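Local atomic coordinates of MdcA (Pseudomonas aeruginosa, PDB entry 5VIT), a protein that probably serves as the transferase subunit of malonate decarboxylase, exchanging the acetyl group on the acyl-carrier protein for malonyl as the cycle begins. Residues A[11-14]-A[15-18]; A[54-58]-A[59-63]; A[156-159]-A[160-164]; A[338-341]-A[342-345]; A[439-442]-A[443-447]. All coordinates share one frame; numbering follows the deposited sequence.

Contact 1: residues A[11-14]-A[15-18]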
loop_
_atom_site.group_PDB
_atom_site.type_symbol
_atom_site.label_atom_id
_atom_site.label_comp_id
_atom_site.label_asym_id
_atom_site.label_seq_id
_atom_site.Cartn_x
_atom_site.Cartn_y
_atom_site.Cartn_z
ATOM N N TRP A 11 -8.492 64.900 2.060
ATOM C CA TRP A 11 -8.940 63.573 1.713
ATOM C C TRP A 11 -8.350 63.114 0.383
ATOM O O TRP A 11 -8.688 62.032 -0.104
ATOM C CB TRP A 11 -10.468 63.516 1.656
ATOM C CG TRP A 11 -11.165 63.558 3.009
ATOM C CD1 TRP A 11 -12.023 64.525 3.461
ATOM C CD2 TRP A 11 -11.065 62.590 4.071
ATOM N NE1 TRP A 11 -12.468 64.215 4.732
ATOM C CE2 TRP A 11 -11.901 63.035 5.129
ATOM C CE3 TRP A 11 -10.373 61.380 4.222
ATOM C CZ2 TRP A 11 -12.048 62.319 6.327
ATOM C CZ3 TRP A 11 -10.511 60.671 5.413
ATOM C CH2 TRP A 11 -11.347 61.141 6.450
ATOM N N SER A 12 -7.469 63.918 -0.213
ATOM C CA SER A 12 -6.891 63.537 -1.502
ATOM C C SER A 12 -5.374 63.714 -1.564
ATOM O O SER A 12 -4.834 64.055 -2.608
ATOM C CB SER A 12 -7.565 64.313 -2.643
ATOM O OG SER A 12 -7.453 65.717 -2.481
ATOM N N ARG A 13 -4.694 63.438 -0.453
ATOM C CA ARG A 13 -3.238 63.529 -0.379
ATOM C C ARG A 13 -2.514 62.558 -1.318
ATOM O O ARG A 13 -1.471 62.906 -1.877
ATOM C CB ARG A 13 -2.761 63.286 1.052
ATOM C CG ARG A 13 -3.405 64.188 2.112
ATOM C CD ARG A 13 -3.237 65.664 1.759
ATOM N NE ARG A 13 -3.744 66.556 2.804
ATOM C CZ ARG A 13 -3.866 67.878 2.666
ATOM N NH1 ARG A 13 -3.533 68.460 1.519
ATOM N NH2 ARG A 13 -4.333 68.617 3.666
ATOM N N ARG A 14 -3.043 61.346 -1.489
ATOM C CA ARG A 14 -2.416 60.376 -2.395
ATOM C C ARG A 14 -2.485 60.855 -3.828
ATOM O O ARG A 14 -1.521 60.736 -4.576
ATOM C CB ARG A 14 -3.068 58.987 -2.306
ATOM C CG ARG A 14 -2.780 58.257 -1.020
ATOM C CD ARG A 14 -3.232 56.818 -1.062
ATOM N NE ARG A 14 -4.522 56.602 -1.707
ATOM C CZ ARG A 14 -5.221 55.475 -1.561
ATOM N NH1 ARG A 14 -4.726 54.490 -0.813
ATOM N NH2 ARG A 14 -6.396 55.318 -2.153
ATOM N N ARG A 15 -3.639 61.378 -4.208
ATOM C CA ARG A 15 -3.835 61.875 -5.560
ATOM C C ARG A 15 -2.943 63.085 -5.781
ATOM O O ARG A 15 -2.441 63.292 -6.882
ATOM C CB ARG A 15 -5.306 62.228 -5.803
ATOM C CG ARG A 15 -5.603 62.969 -7.100
ATOM C CD ARG A 15 -7.109 63.079 -7.300
ATOM N NE ARG A 15 -7.761 61.842 -6.865
ATOM C CZ ARG A 15 -8.307 60.945 -7.686
ATOM N NH1 ARG A 15 -8.308 61.156 -8.997
ATOM N NH2 ARG A 15 -8.855 59.837 -7.198
ATOM N N GLN A 16 -2.738 63.877 -4.731
ATOM C CA GLN A 16 -1.881 65.053 -4.846
ATOM C C GLN A 16 -0.421 64.597 -4.976
ATOM O O GLN A 16 0.304 65.084 -5.842
ATOM C CB GLN A 16 -2.080 66.012 -3.654
ATOM C CG GLN A 16 -3.494 66.660 -3.604
ATOM C CD GLN A 16 -3.688 67.652 -2.443
ATOM O OE1 GLN A 16 -3.393 67.346 -1.284
ATOM N NE2 GLN A 16 -4.195 68.842 -2.759
ATOM N N GLU A 17 -0.007 63.636 -4.153
ATOM C CA GLU A 17 1.356 63.102 -4.219
ATOM C C GLU A 17 1.656 62.494 -5.593
ATOM O O GLU A 17 2.736 62.706 -6.147
ATOM C CB GLU A 17 1.580 62.067 -3.108
ATOM C CG GLU A 17 2.816 61.205 -3.271
ATOM C CD GLU A 17 4.115 61.978 -3.080
ATOM O OE1 GLU A 17 4.064 63.116 -2.557
ATOM O OE2 GLU A 17 5.189 61.442 -3.452
ATOM N N LYS A 18 0.696 61.767 -6.161
ATOM C CA LYS A 18 0.859 61.254 -7.521
ATOM C C LYS A 18 1.031 62.399 -8.514
ATOM O O LYS A 18 1.876 62.342 -9.408
ATOM C CB LYS A 18 -0.330 60.390 -7.948
ATOM C CG LYS A 18 -0.083 59.632 -9.251
ATOM C CD LYS A 18 -1.328 58.952 -9.800
ATOM C CE LYS A 18 -1.003 58.176 -11.055
ATOM N NZ LYS A 18 -2.210 57.791 -11.832
#
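R13 and Q16 run side by side and point the same way off the first turn of helix 13-23, one of the i to i+3 pairs that line the surface of an alpha helix. NH1 of R13 donates to OE1 of Q16 over 3.0 Å, arriving in the plane of the amide carbonyl on a lone pair, although OE1 itself sits a little out of the guanidinium plane. The two flat ends are turned 31° against each other. Both side chains leave with CG beside the backbone N, and what follows differs: R13 kinks at its second torsion (chi2 -55°), which brings CD to 3.5 Å from OE1 of Q16, whereas Q16 stays extended (chi2 -178°) and carries its amide out to the arginine.

S12 occupies the N-cap position, yet its hydroxyl does not cap; OG is bonded back to the carbonyl of P8. The first turn therefore rests on backbone bonds, beginning with Q16 N to S12 O at 3.0 Å, then E17 N to R13 O and K18 N to R14 O. E17 reaches R20 and R21 of the same helix in salt bridges, and K18 does the same with D211, tying the helix to the strand 212-215 region. R14 and R15 make long, weak ion pairs with D183. CG of Q16 lies 3.1 Å from O of S12, the same oxygen that accepts from Q16 N.

Contact 2: residues A[54-58]-A[59-63]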
loop_
_atom_site.group_PDB
_atom_site.type_symbol
_atom_site.label_atom_id
_atom_site.label_comp_id
_atom_site.label_asym_id
_atom_site.label_seq_id
_atom_site.Cartn_x
_atom_site.Cartn_y
_atom_site.Cartn_z
ATOM N N VAL A 54 6.004 47.076 -6.363
ATOM C CA VAL A 54 5.721 45.801 -6.979
ATOM C C VAL A 54 6.579 45.697 -8.238
ATOM O O VAL A 54 6.587 46.608 -9.056
ATOM C CB VAL A 54 4.232 45.668 -7.301
ATOM C CG1 VAL A 54 3.997 44.520 -8.244
ATOM C CG2 VAL A 54 3.442 45.472 -6.017
ATOM N N LEU A 55 7.318 44.597 -8.368
ATOM C CA LEU A 55 8.280 44.409 -9.463
ATOM C C LEU A 55 8.153 43.010 -10.041
ATOM O O LEU A 55 8.349 42.015 -9.334
ATOM C CB LEU A 55 9.719 44.633 -8.977
ATOM C CG LEU A 55 10.830 44.226 -9.956
ATOM C CD1 LEU A 55 10.630 44.881 -11.359
ATOM C CD2 LEU A 55 12.210 44.543 -9.374
ATOM N N GLU A 56 7.847 42.931 -11.328
ATOM C CA GLU A 56 7.516 41.643 -11.896
ATOM C C GLU A 56 8.743 40.794 -12.045
ATOM O O GLU A 56 9.573 40.943 -12.963
ATOM C CB GLU A 56 6.775 41.778 -13.212
ATOM C CG GLU A 56 5.288 41.871 -12.947
ATOM C CD GLU A 56 4.451 41.858 -14.194
ATOM O OE1 GLU A 56 5.012 41.982 -15.305
ATOM O OE2 GLU A 56 3.224 41.740 -14.050
ATOM N N GLY A 57 8.888 40.016 -10.983
ATOM C CA GLY A 57 9.343 38.665 -11.019
ATOM C C GLY A 57 8.018 37.940 -10.836
ATOM O O GLY A 57 7.511 37.756 -9.712
ATOM N N ASN A 58 7.418 37.600 -11.966
ATOM C CA ASN A 58 6.376 36.596 -11.996
ATOM C C ASN A 58 7.102 35.257 -12.117
ATOM O O ASN A 58 8.325 35.239 -12.189
ATOM C CB ASN A 58 5.397 36.869 -13.139
ATOM C CG ASN A 58 4.666 38.190 -12.947
ATOM O OD1 ASN A 58 4.761 38.788 -11.876
ATOM N ND2 ASN A 58 3.938 38.647 -13.960
ATOM N N ASN A 59 6.380 34.147 -12.083
ATOM C CA ASN A 59 7.028 32.857 -12.251
ATOM C C ASN A 59 7.784 32.768 -13.575
ATOM O O ASN A 59 8.881 32.211 -13.633
ATOM C CB ASN A 59 6.015 31.717 -12.169
ATOM C CG ASN A 59 5.684 31.331 -10.751
ATOM O OD1 ASN A 59 6.362 31.736 -9.795
ATOM N ND2 ASN A 59 4.645 30.519 -10.602
ATOM N N GLN A 60 7.206 33.330 -14.631
ATOM C CA GLN A 60 7.809 33.221 -15.953
ATOM C C GLN A 60 8.209 34.593 -16.514
ATOM O O GLN A 60 9.389 34.857 -16.760
ATOM C CB GLN A 60 6.843 32.484 -16.884
ATOM C CG GLN A 60 6.555 31.044 -16.421
ATOM C CD GLN A 60 5.065 30.746 -16.121
ATOM O OE1 GLN A 60 4.266 31.646 -15.824
ATOM N NE2 GLN A 60 4.700 29.461 -16.196
ATOM N N LYS A 61 7.227 35.469 -16.687
ATOM C CA LYS A 61 7.447 36.829 -17.165
ATOM C C LYS A 61 8.338 37.670 -16.224
ATOM O O LYS A 61 8.040 37.804 -15.035
ATOM C CB LYS A 61 6.084 37.513 -17.347
ATOM C CG LYS A 61 6.079 38.709 -18.276
ATOM C CD LYS A 61 5.469 39.949 -17.647
ATOM C CE LYS A 61 4.013 39.759 -17.230
ATOM N NZ LYS A 61 3.045 40.248 -18.223
ATOM N N GLN A 62 9.426 38.240 -16.746
ATOM C CA GLN A 62 10.237 39.184 -15.966
ATOM C C GLN A 62 10.216 40.561 -16.628
ATOM O O GLN A 62 10.443 40.673 -17.841
ATOM C CB GLN A 62 11.696 38.716 -15.826
ATOM C CG GLN A 62 11.874 37.264 -15.434
ATOM C CD GLN A 62 11.262 36.949 -14.084
ATOM O OE1 GLN A 62 11.517 37.646 -13.095
ATOM N NE2 GLN A 62 10.435 35.901 -14.037
ATOM N N ALA A 63 9.948 41.605 -15.844
ATOM C CA ALA A 63 10.159 42.977 -16.313
ATOM C C ALA A 63 11.634 43.348 -16.118
ATOM O O ALA A 63 11.972 44.222 -15.310
ATOM C CB ALA A 63 9.254 43.956 -15.571
#
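K61 lays the CD-CE end of its side chain across the carboxylate of E56, with CE 3.1 Å from OE1 of E56. NZ of K61 lies farther off, 3.9 Å from OE1 of E56, a long salt bridge; its firmer partners are the carbonyls of A153 and S168 and the hydroxyl of T172. That hydroxyl also bonds OE2 of E56, while OE1 takes the backbone N of A153, so both ends of this buried ion pair are well satisfied. N58 runs alongside K61: its ND2 packs 3.5 Å from CE of K61 and donates to OE2 of E56 from above the carboxylate plane, 80° out of it.

The segments form the buried turn between strand 52-55 and helix 64-70, the first connection of a beta-alpha-beta crossover in the parallel sheet, whose next strand is 81-85. The chain doubles back through a single bridge, G57 with Q62, and A63 N gives a bond of 3.0 Å to E56 O. Q62 bends at its second torsion (chi2 -61°), which folds the amide back toward the carbonyls of N58 and Q60. NE2 of Q62 then donates twice, to O of N58 at 2.9 Å and to O of Q60 at 3.1 Å, both times meeting the carbonyl from above its plane.

Contact 3: residues A[156-159]-A[160-164]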
loop_
_atom_site.group_PDB
_atom_site.type_symbol
_atom_site.label_atom_id
_atom_site.label_comp_id
_atom_site.label_asym_id
_atom_site.label_seq_id
_atom_site.Cartn_x
_atom_site.Cartn_y
_atom_site.Cartn_z
ATOM N N VAL A 156 3.025 44.386 -26.126
ATOM C CA VAL A 156 2.738 45.528 -26.983
ATOM C C VAL A 156 1.927 46.593 -26.256
ATOM O O VAL A 156 0.990 46.266 -25.529
ATOM C CB VAL A 156 1.950 45.099 -28.252
ATOM C CG1 VAL A 156 1.806 46.266 -29.221
ATOM C CG2 VAL A 156 2.624 43.916 -28.949
ATOM N N ALA A 157 2.278 47.861 -26.465
ATOM C CA ALA A 157 1.439 48.987 -26.038
ATOM C C ALA A 157 1.128 49.932 -27.199
ATOM O O ALA A 157 1.892 50.019 -28.161
ATOM C CB ALA A 157 2.105 49.749 -24.917
ATOM N N ASP A 158 -0.002 50.628 -27.130
ATOM C CA ASP A 158 -0.209 51.767 -28.020
ATOM C C ASP A 158 0.239 53.049 -27.291
ATOM O O ASP A 158 0.608 53.006 -26.105
ATOM C CB ASP A 158 -1.669 51.856 -28.503
ATOM C CG ASP A 158 -2.665 52.094 -27.370
ATOM O OD1 ASP A 158 -2.252 52.541 -26.274
ATOM O OD2 ASP A 158 -3.875 51.841 -27.590
ATOM N N ARG A 159 0.203 54.180 -27.987
ATOM C CA ARG A 159 0.749 55.426 -27.447
ATOM C C ARG A 159 -0.026 55.906 -26.216
ATOM O O ARG A 159 0.510 56.666 -25.414
ATOM C CB ARG A 159 0.759 56.531 -28.520
ATOM C CG ARG A 159 1.321 56.128 -29.882
ATOM C CD ARG A 159 2.837 55.999 -29.860
ATOM N NE ARG A 159 3.503 57.232 -29.446
ATOM C CZ ARG A 159 4.819 57.344 -29.251
ATOM N NH1 ARG A 159 5.617 56.294 -29.433
ATOM N NH2 ARG A 159 5.338 58.505 -28.865
ATOM N N GLU A 160 -1.276 55.452 -26.078
ATOM C CA GLU A 160 -2.171 55.883 -24.997
ATOM C C GLU A 160 -2.096 55.033 -23.725
ATOM O O GLU A 160 -2.635 55.412 -22.685
ATOM C CB GLU A 160 -3.620 55.911 -25.482
ATOM C CG GLU A 160 -4.074 57.269 -26.008
ATOM C CD GLU A 160 -4.130 58.368 -24.931
ATOM O OE1 GLU A 160 -3.799 58.106 -23.747
ATOM O OE2 GLU A 160 -4.490 59.516 -25.284
ATOM N N GLY A 161 -1.429 53.887 -23.801
ATOM C CA GLY A 161 -1.212 53.087 -22.611
ATOM C C GLY A 161 -1.913 51.737 -22.540
ATOM O O GLY A 161 -1.700 50.997 -21.579
ATOM N N ASN A 162 -2.744 51.407 -23.527
ATOM C CA ASN A 162 -3.330 50.072 -23.562
ATOM C C ASN A 162 -2.206 49.091 -23.793
ATOM O O ASN A 162 -1.307 49.356 -24.600
ATOM C CB ASN A 162 -4.393 49.922 -24.646
ATOM C CG ASN A 162 -5.538 50.884 -24.473
ATOM O OD1 ASN A 162 -6.363 50.724 -23.576
ATOM N ND2 ASN A 162 -5.604 51.895 -25.342
ATOM N N VAL A 163 -2.247 47.978 -23.060
ATOM C CA VAL A 163 -1.171 46.997 -23.078
ATOM C C VAL A 163 -1.713 45.618 -23.400
ATOM O O VAL A 163 -2.731 45.187 -22.837
ATOM C CB VAL A 163 -0.418 46.936 -21.724
ATOM C CG1 VAL A 163 0.604 45.791 -21.723
ATOM C CG2 VAL A 163 0.256 48.256 -21.427
ATOM N N TYR A 164 -1.031 44.944 -24.324
ATOM C CA TYR A 164 -1.276 43.541 -24.608
ATOM C C TYR A 164 -0.230 42.687 -23.888
ATOM O O TYR A 164 0.974 42.901 -24.045
ATOM C CB TYR A 164 -1.253 43.288 -26.116
ATOM C CG TYR A 164 -1.176 41.829 -26.509
ATOM C CD1 TYR A 164 -2.281 40.990 -26.391
ATOM C CD2 TYR A 164 0.002 41.292 -27.014
ATOM C CE1 TYR A 164 -2.212 39.651 -26.768
ATOM C CE2 TYR A 164 0.080 39.959 -27.391
ATOM C CZ TYR A 164 -1.024 39.144 -27.266
ATOM O OH TYR A 164 -0.928 37.821 -27.636
#
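Strands 156-158 and 163-164 run antiparallel, with V156 and Y164 a hydrogen-bonded pair and A157 and V163 a non-hydrogen-bonded one, and a type I turn from D158 to G161 followed by a G1 bulge closes the hairpin. Y164 N reaches V156 O at 2.7 Å; the return bond, V156 N to Y164 O, is longer at 3.3 Å. At the turn, D158 N donates to N162 O and G161 N to D158 O, the pattern expected when G161 takes positive phi (113°).

The D158 carboxylate plugs the turn. Its CG sits between the backbone N and the carbonyl carbon (chi1 63°), which swings both oxygens over the loop. OD1 of D158 receives N162 N at 3.0 Å from above the carboxylate plane, plus weak bonds from the N-H groups of E160 and G161. OD2 of D158 presents its syn lone pair to ND2 of N162 at 2.8 Å, the two planes lying 76° apart. Four N-H groups thus converge on a single carboxylate, while OD1 of N162 takes the N of A207. On the face opposite V156 and Y164, CB of A157 meets CG2 of V163 at 4.2 Å.

Y164 ends on the hydroxyl of S336, and R159 forms a salt bridge with D30. Strand 192-194 pairs in parallel along the other edge of strand 156-158, and A157 and V163 rest against V190 and V188 of strand 185-190.

Contact 4: residues A[338-341]-A[342-345]. With MLI (malonate ion), chain Q.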
loop_
_atom_site.group_PDB
_atom_site.type_symbol
_atom_site.label_atom_id
_atom_site.label_comp_id
_atom_site.label_asym_id
_atom_site.label_seq_id
_atom_site.Cartn_x
_atom_site.Cartn_y
_atom_site.Cartn_z
ATOM N N ARG A 338 -4.896 33.472 -22.900
ATOM C CA ARG A 338 -5.031 34.421 -21.795
ATOM C C ARG A 338 -4.840 33.699 -20.454
ATOM O O ARG A 338 -5.765 33.117 -19.882
ATOM C CB ARG A 338 -6.384 35.137 -21.837
ATOM C CG ARG A 338 -6.791 35.837 -20.528
ATOM C CD ARG A 338 -6.417 37.307 -20.427
ATOM N NE ARG A 338 -6.932 37.868 -19.174
ATOM C CZ ARG A 338 -6.819 39.144 -18.807
ATOM N NH1 ARG A 338 -6.207 40.015 -19.598
ATOM N NH2 ARG A 338 -7.321 39.552 -17.645
ATOM N N SER A 339 -3.614 33.736 -19.966
ATOM C CA SER A 339 -3.308 33.212 -18.648
ATOM C C SER A 339 -3.810 34.202 -17.619
ATOM O O SER A 339 -4.101 35.344 -17.955
ATOM C CB SER A 339 -1.803 32.999 -18.492
ATOM O OG SER A 339 -1.120 34.234 -18.662
ATOM N N ASN A 340 -3.870 33.778 -16.362
ATOM C CA ASN A 340 -4.255 34.664 -15.267
ATOM C C ASN A 340 -3.893 33.986 -13.963
ATOM O O ASN A 340 -4.590 33.054 -13.551
ATOM C CB ASN A 340 -5.764 34.986 -15.323
ATOM C CG ASN A 340 -6.173 36.083 -14.348
ATOM O OD1 ASN A 340 -5.617 36.205 -13.252
ATOM N ND2 ASN A 340 -7.159 36.879 -14.741
ATOM N N ARG A 341 -2.818 34.432 -13.314
ATOM C CA ARG A 341 -2.272 33.649 -12.208
ATOM C C ARG A 341 -3.241 33.695 -11.038
ATOM O O ARG A 341 -3.597 32.645 -10.468
ATOM C CB ARG A 341 -0.880 34.129 -11.792
ATOM C CG ARG A 341 -0.318 33.333 -10.627
ATOM C CD ARG A 341 1.211 33.198 -10.711
ATOM N NE ARG A 341 1.638 32.188 -11.687
ATOM C CZ ARG A 341 2.344 32.435 -12.792
ATOM N NH1 ARG A 341 2.720 33.671 -13.103
ATOM N NH2 ARG A 341 2.673 31.438 -13.601
ATOM N N MET A 342 -3.712 34.897 -10.724
ATOM C CA MET A 342 -4.755 35.055 -9.698
ATOM C C MET A 342 -5.992 34.187 -9.946
ATOM O O MET A 342 -6.449 33.473 -9.048
ATOM C CB MET A 342 -5.190 36.509 -9.590
ATOM C CG MET A 342 -6.392 36.711 -8.651
ATOM S SD MET A 342 -6.507 38.436 -8.098
ATOM C CE MET A 342 -8.272 38.672 -7.939
ATOM N N PHE A 343 -6.535 34.231 -11.156
ATOM C CA PHE A 343 -7.788 33.529 -11.392
ATOM C C PHE A 343 -7.520 32.018 -11.339
ATOM O O PHE A 343 -8.306 31.254 -10.784
ATOM C CB PHE A 343 -8.407 33.936 -12.731
ATOM C CG PHE A 343 -9.933 33.841 -12.770
ATOM C CD1 PHE A 343 -10.702 34.899 -13.252
ATOM C CD2 PHE A 343 -10.590 32.706 -12.324
ATOM C CE1 PHE A 343 -12.096 34.810 -13.300
ATOM C CE2 PHE A 343 -11.971 32.622 -12.362
ATOM C CZ PHE A 343 -12.727 33.682 -12.849
ATOM N N CYS A 344 -6.393 31.593 -11.898
ATOM C CA CYS A 344 -6.059 30.171 -11.930
ATOM C C CYS A 344 -5.768 29.639 -10.523
ATOM O O CYS A 344 -6.187 28.541 -10.164
ATOM C CB CYS A 344 -4.867 29.920 -12.865
ATOM S SG CYS A 344 -4.725 28.204 -13.435
ATOM N N GLN A 345 -5.066 30.427 -9.719
ATOM C CA GLN A 345 -4.802 30.048 -8.338
ATOM C C GLN A 345 -6.116 29.925 -7.550
ATOM O O GLN A 345 -6.316 28.985 -6.774
ATOM C CB GLN A 345 -3.864 31.071 -7.692
ATOM C CG GLN A 345 -2.409 30.964 -8.154
ATOM C CD GLN A 345 -1.682 29.790 -7.531
ATOM O OE1 GLN A 345 -2.076 29.292 -6.471
ATOM N NE2 GLN A 345 -0.613 29.341 -8.184
HETATM C C1 MLI Q . 1.319 27.595 -10.481
HETATM C C2 MLI Q . 1.634 28.975 -11.007
HETATM C C3 MLI Q . 2.015 27.437 -9.135
HETATM O O6 MLI Q . 1.109 29.955 -10.408
HETATM O O7 MLI Q . 2.406 29.138 -12.014
HETATM O O8 MLI Q . 1.534 26.707 -8.226
HETATM O O9 MLI Q . 3.078 28.064 -8.919
HETATM O O HOH W 1 -3.373 37.455 -12.352
#
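R341, the first residue of helix 341-350, packs against Q345 one turn on, and both reach a bound malonate ion. CB of R341 lies against the N of M342 (3.1 Å), and from it the chain goes out anti to the backbone N (chi1 179°) to CG, 4.0 Å from CG of Q345. CD comes next, 3.3 Å from O6 of the malonate. NE of R341 then donates to that O6 at 2.6 Å, the oxygen lying at the guanidinium edge, in plane. Past CZ, 3.4 Å from O7 of the malonate, NH2 of R341 donates to O7 at 2.8 Å and also to OE1 of Q60, while NH1 forms a salt bridge with D171. Q345 adds a third bond to the carboxylate, its NE2 meeting O6 at 2.9 Å.

One residue earlier, N340 is the N-cap: its OD1 accepts F343 N at 3.0 Å from above the carbonyl plane, and a water bridges that OD1 to M342 N.

One charged guanidinium and the amides of Q345, N59 and N292 together hold the anion. The ion probably came from the crystallisation liquor, but a carboxylate held this way is consistent with a pocket for malonate or a malonyl group.

Contact 5: residues A[439-442]-A[443-447]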
loop_
_atom_site.group_PDB
_atom_site.type_symbol
_atom_site.label_atom_id
_atom_site.label_comp_id
_atom_site.label_asym_id
_atom_site.label_seq_id
_atom_site.Cartn_x
_atom_site.Cartn_y
_atom_site.Cartn_z
ATOM N N LEU A 439 12.655 24.575 11.251
ATOM C CA LEU A 439 12.594 24.978 12.659
ATOM C C LEU A 439 13.788 25.858 13.033
ATOM O O LEU A 439 13.610 26.955 13.573
ATOM C CB LEU A 439 12.537 23.756 13.578
ATOM C CG LEU A 439 11.248 22.939 13.485
ATOM C CD1 LEU A 439 11.202 21.926 14.606
ATOM C CD2 LEU A 439 10.079 23.861 13.591
ATOM N N GLU A 440 14.993 25.381 12.715
ATOM C CA GLU A 440 16.221 26.138 12.962
ATOM C C GLU A 440 16.328 27.385 12.097
ATOM O O GLU A 440 16.838 28.402 12.539
ATOM C CB GLU A 440 17.449 25.263 12.745
ATOM C CG GLU A 440 18.115 24.861 14.034
ATOM C CD GLU A 440 18.453 26.065 14.911
ATOM O OE1 GLU A 440 19.162 26.984 14.435
ATOM O OE2 GLU A 440 17.993 26.087 16.074
ATOM N N VAL A 441 15.840 27.315 10.866
ATOM C CA VAL A 441 15.822 28.503 10.030
ATOM C C VAL A 441 14.984 29.612 10.684
ATOM O O VAL A 441 15.365 30.787 10.676
ATOM C CB VAL A 441 15.286 28.188 8.640
ATOM C CG1 VAL A 441 15.111 29.464 7.832
ATOM C CG2 VAL A 441 16.245 27.238 7.934
ATOM N N ALA A 442 13.860 29.236 11.283
ATOM C CA ALA A 442 13.011 30.225 11.924
ATOM C C ALA A 442 13.750 30.865 13.098
ATOM O O ALA A 442 13.733 32.099 13.260
ATOM C CB ALA A 442 11.700 29.610 12.381
ATOM N N ARG A 443 14.411 30.031 13.897
ATOM C CA ARG A 443 15.153 30.531 15.046
ATOM C C ARG A 443 16.283 31.463 14.598
ATOM O O ARG A 443 16.474 32.518 15.188
ATOM C CB ARG A 443 15.701 29.372 15.886
ATOM C CG ARG A 443 14.624 28.433 16.399
ATOM C CD ARG A 443 15.129 27.492 17.483
ATOM N NE ARG A 443 14.220 26.358 17.697
ATOM C CZ ARG A 443 14.454 25.106 17.285
ATOM N NH1 ARG A 443 15.584 24.804 16.644
ATOM N NH2 ARG A 443 13.567 24.139 17.530
ATOM N N GLN A 444 16.999 31.097 13.538
ATOM C CA GLN A 444 18.103 31.920 13.034
ATOM C C GLN A 444 17.630 33.202 12.361
ATOM O O GLN A 444 18.347 34.199 12.350
ATOM C CB GLN A 444 18.967 31.130 12.046
ATOM C CG GLN A 444 19.546 29.856 12.620
ATOM C CD GLN A 444 20.677 30.114 13.592
ATOM O OE1 GLN A 444 21.439 31.073 13.432
ATOM N NE2 GLN A 444 20.787 29.268 14.616
ATOM N N THR A 445 16.427 33.171 11.796
ATOM C CA THR A 445 15.903 34.288 11.007
ATOM C C THR A 445 14.959 35.171 11.847
ATOM O O THR A 445 14.603 36.286 11.458
ATOM C CB THR A 445 15.204 33.737 9.724
ATOM O OG1 THR A 445 16.214 33.296 8.809
ATOM C CG2 THR A 445 14.358 34.770 9.018
ATOM N N GLY A 446 14.588 34.686 13.028
ATOM C CA GLY A 446 13.662 35.408 13.889
ATOM C C GLY A 446 12.210 35.355 13.429
ATOM O O GLY A 446 11.408 36.210 13.795
ATOM N N MET A 447 11.870 34.352 12.621
ATOM C CA MET A 447 10.488 34.137 12.197
ATOM C C MET A 447 9.665 33.580 13.343
ATOM O O MET A 447 10.119 32.670 14.040
ATOM C CB MET A 447 10.425 33.190 10.991
ATOM C CG MET A 447 10.921 33.798 9.697
ATOM S SD MET A 447 10.936 32.611 8.336
ATOM C CE MET A 447 12.319 31.585 8.782
#
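The carbonyl oxygen of A442 is gripped by three N-H groups: M447 N at 3.0 Å, and weakly G446 N at 2.7 Å and T445 N at 3.2 Å. The crowd arises because helix 437-445 ends here, T445 being its last helical residue and G446 turning away with phi 75°. The bond from M447 N is the 6→1 link of a Schellman-type C-cap, and its hydrophobic contact is present too: CB of M447 lies 4.0 Å from CB of A442. M447 then runs alongside V441, its chain bent at the last torsion (chi3 -73°), which sets CE 3.6 Å from CG1 of V441.

On the solvent side of the same helix, E440 serves two partners with its two oxygens. OE2 of E440 accepts NH1 of R443 at 2.8 Å on its anti side, the bond lying close to the guanidinium plane; this is a salt bridge in which the side chains cross at about a right angle. OE1 of E440 receives NE2 of Q444, also at 2.8 Å, nearly along the C-O direction and in the plane of the amide. Gripped from both ends, the carboxylate is probably fixed in rotation. R443, extended from CG to NE, reaches back over L439, whose CB packs under one face of the guanidinium. V441 packs on V371 and A442 on P451, both in loops.

How the contacts relate
All five contacts are local and follow one another along the chain without nesting or crossing. Contact 1 forms the first turn of helix 13-23 at the surface. Contact 2 turns the chain from strand 52-55 to helix 64-70 near the middle of the molecule, and contact 3 closes the hairpin of strands 156-158 and 163-164. Contact 4 starts helix 341-350, well into the part of the chain that builds the second large sheet, and contact 5 ends helix 437-445, about 33 Å from contact 4 between centres. Contacts 2 and 4 alone touch, meeting through Q60 and R341, and both face the bound malonate.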